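Local coordinates for protein octaprenyl-diphosphate synthase (Bacteroides thetaiotaomicron, PDB 3RMG) that probably acts as a magnesium-dependent prenyltransferase of the FPP/GGPP synthase family, building isoprenoid diphosphates, at residues 164-169 and 237-242. Numbering follows the deposited sequence.
Sequences EVYFDV and KLTLPA
Y166 lays its ring against the backbone at the start of helix 240-249: L240 N sits 3.5 Å above the plane of the Y166 ring, offset toward the rim. The tightest point is Y166 CE2 to L240 CB at 3.4 Å, the two side chains crossing at about a right angle. With CG anti to the backbone N (chi1 167°), Y166 extends from helix 163-172 across to the second segment. F167 CZ meets L240 CD2 more loosely, at 4.1 Å. Toward T239 and L238 the ring meets mainly backbone, because the L238 side chain leads off to A258 and V261 of helix 252-263; Y166 CD1 comes no nearer L238 O than 4.4 Å, and both residues stay partly exposed. A phenylalanine in place of Y166 would probably keep most of the ring packing but leave D215 without its hydroxyl partner. With no hydrogen bond between the segments, van der Waals packing of the ring on backbone and aliphatic atoms joins helix 163-172 to the N-terminal end of helix 240-249 and its preceding loop. Y166 OH bonds D215, in the family's second aspartate-rich motif (DDIFD), whose carboxylates bind magnesium in relatives, so Y166 is probably a second-shell residue steadying that aspartate.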
loop_
_atom_site.group_PDB
_atom_site.type_symbol
_atom_site.label_atom_id
_atom_site.label_comp_id
_atom_site.label_asym_id
_atom_site.label_seq_id
_atom_site.Cartn_x
_atom_site.Cartn_y
_atom_site.Cartn_z
ATOM N N GLU A 164 -10.739 -16.073 -23.667
ATOM C CA GLU A 164 -11.601 -15.491 -22.642
ATOM C C GLU A 164 -10.851 -15.276 -21.330
ATOM O O GLU A 164 -10.944 -14.211 -20.725
ATOM C CB GLU A 164 -12.856 -16.337 -22.410
ATOM C CG GLU A 164 -13.856 -16.291 -23.558
ATOM C CD GLU A 164 -13.439 -17.161 -24.736
ATOM O OE1 GLU A 164 -14.091 -17.076 -25.801
ATOM O OE2 GLU A 164 -12.462 -17.930 -24.597
ATOM N N VAL A 165 -10.102 -16.272 -20.884
ATOM C CA VAL A 165 -9.386 -16.103 -19.629
ATOM C C VAL A 165 -8.268 -15.072 -19.783
ATOM O O VAL A 165 -7.951 -14.321 -18.855
ATOM C CB VAL A 165 -8.815 -17.431 -19.107
ATOM C CG1 VAL A 165 -8.075 -17.207 -17.798
ATOM C CG2 VAL A 165 -9.942 -18.453 -18.930
ATOM N N TYR A 166 -7.676 -15.043 -20.970
ATOM C CA TYR A 166 -6.571 -14.145 -21.252
ATOM C C TYR A 166 -7.038 -12.688 -21.201
ATOM O O TYR A 166 -6.384 -11.832 -20.601
ATOM C CB TYR A 166 -6.032 -14.477 -22.637
ATOM C CG TYR A 166 -5.095 -13.469 -23.249
ATOM C CD1 TYR A 166 -3.834 -13.238 -22.712
ATOM C CD2 TYR A 166 -5.448 -12.790 -24.407
ATOM C CE1 TYR A 166 -2.962 -12.333 -23.300
ATOM C CE2 TYR A 166 -4.586 -11.885 -25.002
ATOM C CZ TYR A 166 -3.346 -11.664 -24.446
ATOM O OH TYR A 166 -2.489 -10.766 -25.047
ATOM N N PHE A 167 -8.182 -12.430 -21.830
ATOM C CA PHE A 167 -8.754 -11.095 -21.897
ATOM C C PHE A 167 -9.299 -10.626 -20.566
ATOM O O PHE A 167 -9.164 -9.457 -20.201
ATOM C CB PHE A 167 -9.846 -11.054 -22.948
ATOM C CG PHE A 167 -9.315 -10.984 -24.330
ATOM C CD1 PHE A 167 -9.557 -11.995 -25.233
ATOM C CD2 PHE A 167 -8.541 -9.910 -24.721
ATOM C CE1 PHE A 167 -9.060 -11.920 -26.512
ATOM C CE2 PHE A 167 -8.041 -9.833 -25.994
ATOM C CZ PHE A 167 -8.303 -10.837 -26.892
ATOM N N ASP A 168 -9.915 -11.547 -19.843
ATOM C CA ASP A 168 -10.393 -11.254 -18.511
ATOM C C ASP A 168 -9.261 -10.746 -17.632
ATOM O O ASP A 168 -9.434 -9.795 -16.884
ATOM C CB ASP A 168 -11.025 -12.491 -17.883
ATOM C CG ASP A 168 -11.791 -12.163 -16.629
ATOM O OD1 ASP A 168 -12.620 -11.227 -16.676
ATOM O OD2 ASP A 168 -11.562 -12.828 -15.596
ATOM N N VAL A 169 -8.104 -11.390 -17.717
ATOM C CA VAL A 169 -6.947 -11.002 -16.917
ATOM C C VAL A 169 -6.432 -9.611 -17.293
ATOM O O VAL A 169 -6.125 -8.790 -16.423
ATOM C CB VAL A 169 -5.783 -12.001 -17.099
ATOM C CG1 VAL A 169 -4.530 -11.505 -16.366
ATOM C CG2 VAL A 169 -6.193 -13.406 -16.634
ATOM N N LYS A 237 3.172 -17.945 -18.539
ATOM C CA LYS A 237 2.088 -17.322 -19.291
ATOM C C LYS A 237 2.019 -17.734 -20.758
ATOM O O LYS A 237 3.029 -17.749 -21.460
ATOM C CB LYS A 237 2.188 -15.795 -19.192
ATOM C CG LYS A 237 2.283 -15.263 -17.769
ATOM C CD LYS A 237 2.848 -13.850 -17.753
ATOM C CE LYS A 237 3.237 -13.422 -16.347
ATOM N NZ LYS A 237 4.047 -12.175 -16.381
ATOM N N LEU A 238 0.811 -18.052 -21.209
ATOM C CA LEU A 238 0.525 -18.263 -22.621
ATOM C C LEU A 238 -0.358 -17.126 -23.146
ATOM O O LEU A 238 -1.544 -17.044 -22.806
ATOM C CB LEU A 238 -0.191 -19.601 -22.831
ATOM C CG LEU A 238 0.573 -20.894 -22.552
ATOM C CD1 LEU A 238 -0.299 -22.086 -22.901
ATOM C CD2 LEU A 238 1.870 -20.928 -23.342
ATOM N N THR A 239 0.218 -16.265 -23.982
ATOM C CA THR A 239 -0.478 -15.076 -24.448
ATOM C C THR A 239 -1.171 -15.314 -25.784
ATOM O O THR A 239 -1.026 -16.368 -26.392
ATOM C CB THR A 239 0.470 -13.860 -24.554
ATOM O OG1 THR A 239 1.433 -14.085 -25.589
ATOM C CG2 THR A 239 1.189 -13.602 -23.223
ATOM N N LEU A 240 -1.919 -14.318 -26.240
ATOM C CA LEU A 240 -2.845 -14.510 -27.347
ATOM C C LEU A 240 -2.281 -15.321 -28.509
ATOM O O LEU A 240 -2.934 -16.240 -28.997
ATOM C CB LEU A 240 -3.381 -13.167 -27.863
ATOM C CG LEU A 240 -4.624 -13.321 -28.741
ATOM C CD1 LEU A 240 -5.714 -14.045 -27.960
ATOM C CD2 LEU A 240 -5.123 -11.979 -29.275
ATOM N N PRO A 241 -1.079 -14.967 -28.981
ATOM C CA PRO A 241 -0.554 -15.637 -30.179
ATOM C C PRO A 241 -0.452 -17.161 -29.983
ATOM O O PRO A 241 -0.968 -17.933 -30.794
ATOM C CB PRO A 241 0.837 -15.010 -30.352
ATOM C CG PRO A 241 0.793 -13.722 -29.561
ATOM C CD PRO A 241 -0.128 -13.998 -28.410
ATOM N N ALA A 242 0.207 -17.577 -28.905
ATOM C CA ALA A 242 0.312 -18.988 -28.574
ATOM C C ALA A 242 -1.079 -19.602 -28.509
ATOM O O ALA A 242 -1.398 -20.529 -29.258
ATOM C CB ALA A 242 1.055 -19.176 -27.244
#